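Long-range contacts in uncharacterized protein (Pyrococcus furiosus DSM 3638, PDB 3WZ2), which is an archaeal homolog of the proteasome-assembly chaperones, also known as PbaA, and probably acts on the proteasome as a chaperone or activator: residues Leu14-Asn19 with Leu105-Ala110; Ala20-Gly25 with Glu111-Leu116. One frame throughout, in Å; residues are numbered along the deposited sequence.

How the contacts relate
Contact 2 continues directly from contact 1 on both sides of the pairing. Residues 14-19 run on into 20-25, and 105-110 run on into 111-116, so the segments of the two contacts alternate along the chain. Their centres lie about 12 Å apart. Contact 1 joins the loop after strand 11-13 to the C-terminal end of helix 91-107, near the surface. Contact 2 pairs strand 21-24 with strand 112-120 inside the mixed sheet, near the centre of the chain. Leu105 links them: its CD2 lies 3.6 Å from CB of Phe22. Together they bring the two chain segments of this PAC2-family protein side by side as they run into neighbouring strands 21-24 and 112-120.

Contact 1. Residues Leu14-Asn19 with Leu105-Ala110; sequences LPEVEN and LKKVNA
The backbones of Leu14-Asn19 and Leu105-Ala110 meet through one hydrogen bond, from Asn19 N to Val108 O (3.1 Å), and their touching parts run 43° apart. The bond is nearly straight. Val108 is buried and lies in the middle of the contact. Val108 CG2 sits 3.4 Å from Val17 O, while CG1 packs against CB and CG of Glu16. With CG1 anti to the carbonyl carbon, one methyl faces the Glu16 chain and the other the Val17 carbonyl. The second segment carries the end of helix 91-107, closed by a Schellman motif. Asn109 has positive phi there, and Ala110 N and Asn109 N bond back to Leu105 O and Lys106 O. Just beyond this turn the chain enters strand 112-120. The rest of the contact is polar and largely exposed. Glu18 and Asn109 lie side by side, pointing the same way. Asn109 ND2 gives a hydrogen bond to Glu18 OE2 (3.2 Å). It meets the syn side of that oxygen, 28° out of the carboxylate plane, and the two flat groups are turned 68° apart. Glu16 crosses Lys107 at about a right angle. Glu16 OE2 forms a long salt bridge with Lys107 NZ (3.7 Å). Glu16 OE2 lies closer to the lysine chain, 3.2 Å from Lys107 CD.

Contact 2. Residues Ala20-Gly25 with Glu111-Leu116; sequences AIFIEG and EKVISL
Strand 21-24 pairs in parallel with strand 112-120 in the central mixed sheet; the axes of 21-24 and 112-116 come within 4.7 Å. Backbone hydrogen bonds alternate between them: Phe22 N to Lys112 O, Ile114 N to Phe22 O, Glu24 N to Ile114 O and Leu116 N to Glu24 O, all between 2.8 and 2.9 Å. The tight part is the buried middle and C-terminal end. On one face Ile21 and Ile114 lie side by side, and Ile23 CG2 meets Leu116 CD1 at 3.8 Å; helix 188-202 packs on this face. On the other, Phe22 CD2 approaches Val113 CG1 at 4.2 Å, and helix 91-107 touches both residues. The N-terminal end is looser. Glu111 is exposed there, and Ala20 O takes a bond from Glu111 N (2.8 Å) and a weak one from Lys112 N. The Lys112 chain leads away from the other strand. At the buried end, a turn about the CB-CG bond of Glu24 (chi2 -89°) swings its carboxylate toward Ser115. Ser115 OG donates to Glu24 OE1 at 2.7 Å. Glu24 OE2 accepts from Tyr26 N. With an alanine in place of Glu24, the buried Ser115 hydroxyl would probably lose its carboxylate partner, and a gap is likely to open beside helix 158-169. Glu24 OE1 accepts from Ser115 OG through its anti lone pair and is also hydrogen-bonded to Ser160 OG.

Contact 1. Residues Leu14-Asn19 with Leu105-Ala110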
# COMPACT_ATOMS: atom_id res chain seq x y z
N LEU B 14 -9.73 -26.98 -9.70
CA LEU B 14 -9.78 -28.23 -8.99
C LEU B 14 -11.09 -28.96 -9.30
O LEU B 14 -12.15 -28.47 -8.92
CB LEU B 14 -9.68 -27.95 -7.50
CG LEU B 14 -9.55 -29.17 -6.61
CD1 LEU B 14 -8.33 -29.99 -6.98
CD2 LEU B 14 -9.48 -28.76 -5.16
N PRO B 15 -11.03 -30.12 -9.98
CA PRO B 15 -12.28 -30.85 -10.19
C PRO B 15 -12.88 -31.35 -8.89
O PRO B 15 -12.16 -31.55 -7.90
CB PRO B 15 -11.87 -32.03 -11.09
CG PRO B 15 -10.41 -32.16 -10.93
CD PRO B 15 -9.87 -30.80 -10.58
N GLU B 16 -14.18 -31.51 -8.90
CA GLU B 16 -14.94 -32.05 -7.78
C GLU B 16 -14.57 -33.49 -7.51
O GLU B 16 -14.46 -34.30 -8.43
CB GLU B 16 -16.43 -31.93 -8.03
CG GLU B 16 -16.85 -30.48 -8.16
CD GLU B 16 -18.36 -30.24 -8.03
OE1 GLU B 16 -19.13 -31.16 -7.60
OE2 GLU B 16 -18.78 -29.12 -8.38
N VAL B 17 -14.23 -33.78 -6.27
CA VAL B 17 -14.01 -35.13 -5.83
C VAL B 17 -15.02 -35.32 -4.72
O VAL B 17 -14.87 -34.75 -3.64
CB VAL B 17 -12.56 -35.33 -5.33
CG1 VAL B 17 -12.37 -36.72 -4.71
CG2 VAL B 17 -11.57 -35.13 -6.48
N GLU B 18 -16.08 -36.10 -4.98
CA GLU B 18 -17.16 -36.24 -3.99
C GLU B 18 -16.59 -36.94 -2.76
O GLU B 18 -15.80 -37.89 -2.90
CB GLU B 18 -18.36 -37.01 -4.58
CG GLU B 18 -19.67 -36.87 -3.78
CD GLU B 18 -20.28 -35.47 -3.84
OE1 GLU B 18 -19.86 -34.62 -4.66
OE2 GLU B 18 -21.21 -35.19 -3.06
N ASN B 19 -16.96 -36.47 -1.56
CA ASN B 19 -16.54 -37.09 -0.29
C ASN B 19 -15.01 -37.14 -0.07
O ASN B 19 -14.44 -38.07 0.51
CB ASN B 19 -17.18 -38.49 -0.12
CG ASN B 19 -18.75 -38.44 -0.24
OD1 ASN B 19 -19.43 -37.52 0.23
ND2 ASN B 19 -19.28 -39.41 -0.93
N LEU B 105 -14.71 -27.61 -0.34
CA LEU B 105 -14.93 -28.80 0.47
C LEU B 105 -16.39 -28.94 0.94
O LEU B 105 -16.94 -30.04 0.96
CB LEU B 105 -14.00 -28.78 1.67
CG LEU B 105 -12.49 -28.88 1.39
CD1 LEU B 105 -11.70 -28.58 2.64
CD2 LEU B 105 -12.08 -30.23 0.87
N LYS B 106 -17.02 -27.82 1.27
CA LYS B 106 -18.48 -27.75 1.44
C LYS B 106 -19.23 -28.31 0.23
O LYS B 106 -20.08 -29.14 0.36
CB LYS B 106 -18.93 -26.32 1.65
CG LYS B 106 -19.38 -26.08 3.06
CD LYS B 106 -20.49 -25.07 3.21
CE LYS B 106 -21.40 -25.46 4.39
NZ LYS B 106 -22.66 -24.67 4.46
N LYS B 107 -18.93 -27.75 -0.93
CA LYS B 107 -19.57 -28.08 -2.16
C LYS B 107 -19.53 -29.59 -2.44
O LYS B 107 -20.50 -30.13 -2.92
CB LYS B 107 -18.90 -27.35 -3.31
CG LYS B 107 -19.73 -27.23 -4.57
CD LYS B 107 -18.87 -27.21 -5.83
CE LYS B 107 -17.80 -26.12 -5.83
NZ LYS B 107 -16.87 -26.27 -7.00
N VAL B 108 -18.39 -30.25 -2.20
CA VAL B 108 -18.26 -31.64 -2.56
C VAL B 108 -18.59 -32.56 -1.39
O VAL B 108 -18.41 -33.75 -1.48
CB VAL B 108 -16.85 -31.97 -3.11
CG1 VAL B 108 -16.51 -31.05 -4.27
CG2 VAL B 108 -15.75 -31.89 -2.03
N ASN B 109 -19.01 -31.99 -0.26
CA ASN B 109 -19.29 -32.75 0.95
C ASN B 109 -18.12 -33.60 1.40
O ASN B 109 -18.26 -34.80 1.64
CB ASN B 109 -20.55 -33.60 0.79
CG ASN B 109 -21.72 -32.77 0.27
OD1 ASN B 109 -22.20 -31.86 0.95
ND2 ASN B 109 -22.15 -33.06 -0.93
N ALA B 110 -16.99 -32.94 1.58
CA ALA B 110 -15.77 -33.58 2.03
C ALA B 110 -16.03 -34.38 3.28
O ALA B 110 -16.75 -33.95 4.16
CB ALA B 110 -14.68 -32.55 2.28

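Contact 2. Residues Ala20-Gly25 with Glu111-Leu116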
# COMPACT_ATOMS: atom_id res chain seq x y z
N ALA B 20 -14.37 -36.13 -0.59
CA ALA B 20 -12.92 -36.01 -0.52
C ALA B 20 -12.41 -36.14 0.90
O ALA B 20 -13.03 -35.64 1.87
CB ALA B 20 -12.50 -34.67 -1.11
N ILE B 21 -11.29 -36.80 1.04
CA ILE B 21 -10.41 -36.61 2.16
C ILE B 21 -9.32 -35.66 1.75
O ILE B 21 -8.50 -35.97 0.87
CB ILE B 21 -9.84 -37.95 2.63
CG1 ILE B 21 -10.99 -38.82 3.17
CG2 ILE B 21 -8.78 -37.75 3.71
CD1 ILE B 21 -10.64 -40.30 3.25
N PHE B 22 -9.31 -34.48 2.39
CA PHE B 22 -8.44 -33.38 1.98
C PHE B 22 -7.36 -33.22 3.01
O PHE B 22 -7.65 -33.03 4.19
CB PHE B 22 -9.24 -32.09 1.91
CG PHE B 22 -8.44 -30.92 1.43
CD1 PHE B 22 -8.42 -30.60 0.09
CD2 PHE B 22 -7.78 -30.10 2.30
CE1 PHE B 22 -7.72 -29.50 -0.37
CE2 PHE B 22 -7.08 -28.99 1.86
CZ PHE B 22 -7.05 -28.69 0.52
N ILE B 23 -6.12 -33.30 2.56
CA ILE B 23 -4.98 -33.21 3.45
C ILE B 23 -4.15 -32.00 3.09
O ILE B 23 -3.76 -31.86 1.94
CB ILE B 23 -4.11 -34.45 3.30
CG1 ILE B 23 -4.93 -35.68 3.70
CG2 ILE B 23 -2.87 -34.33 4.16
CD1 ILE B 23 -4.32 -36.96 3.21
N GLU B 24 -3.88 -31.14 4.06
CA GLU B 24 -3.18 -29.89 3.77
C GLU B 24 -1.83 -29.89 4.49
O GLU B 24 -1.78 -30.15 5.68
CB GLU B 24 -4.04 -28.71 4.26
CG GLU B 24 -3.31 -27.38 4.28
CD GLU B 24 -2.58 -27.08 5.59
OE1 GLU B 24 -3.20 -27.15 6.69
OE2 GLU B 24 -1.42 -26.67 5.53
N GLY B 25 -0.76 -29.58 3.78
CA GLY B 25 0.58 -29.52 4.36
C GLY B 25 1.37 -28.33 3.87
O GLY B 25 2.47 -28.49 3.35
N GLU B 111 -15.45 -35.56 3.34
CA GLU B 111 -15.56 -36.42 4.51
C GLU B 111 -14.64 -35.98 5.66
O GLU B 111 -15.02 -36.03 6.82
CB GLU B 111 -15.22 -37.84 4.06
CG GLU B 111 -15.45 -38.93 5.08
CD GLU B 111 -14.85 -40.27 4.61
OE1 GLU B 111 -15.03 -40.60 3.40
OE2 GLU B 111 -14.20 -40.96 5.44
N LYS B 112 -13.42 -35.56 5.33
CA LYS B 112 -12.43 -35.14 6.33
C LYS B 112 -11.53 -34.04 5.78
O LYS B 112 -11.17 -34.05 4.62
CB LYS B 112 -11.53 -36.31 6.75
CG LYS B 112 -12.23 -37.38 7.53
CD LYS B 112 -11.26 -38.44 8.02
CE LYS B 112 -11.97 -39.73 8.40
NZ LYS B 112 -11.90 -39.99 9.85
N VAL B 113 -11.14 -33.14 6.67
CA VAL B 113 -10.17 -32.12 6.39
C VAL B 113 -9.08 -32.25 7.42
O VAL B 113 -9.31 -32.02 8.59
CB VAL B 113 -10.83 -30.73 6.47
CG1 VAL B 113 -9.90 -29.66 5.95
CG2 VAL B 113 -12.12 -30.71 5.66
N ILE B 114 -7.88 -32.59 6.97
CA ILE B 114 -6.80 -32.92 7.89
C ILE B 114 -5.61 -32.03 7.55
O ILE B 114 -5.08 -32.09 6.45
CB ILE B 114 -6.38 -34.40 7.73
CG1 ILE B 114 -7.54 -35.33 8.02
CG2 ILE B 114 -5.25 -34.73 8.69
CD1 ILE B 114 -7.36 -36.75 7.53
N SER B 115 -5.17 -31.23 8.51
CA SER B 115 -3.95 -30.47 8.35
C SER B 115 -2.78 -31.15 9.05
O SER B 115 -2.92 -31.72 10.12
CB SER B 115 -4.16 -29.04 8.91
OG SER B 115 -5.11 -28.34 8.13
N LEU B 116 -1.63 -31.12 8.40
CA LEU B 116 -0.41 -31.64 8.93
C LEU B 116 0.49 -30.47 9.29
O LEU B 116 0.78 -29.63 8.44
CB LEU B 116 0.29 -32.48 7.87
CG LEU B 116 -0.58 -33.54 7.23
CD1 LEU B 116 0.27 -34.32 6.26
CD2 LEU B 116 -1.20 -34.45 8.28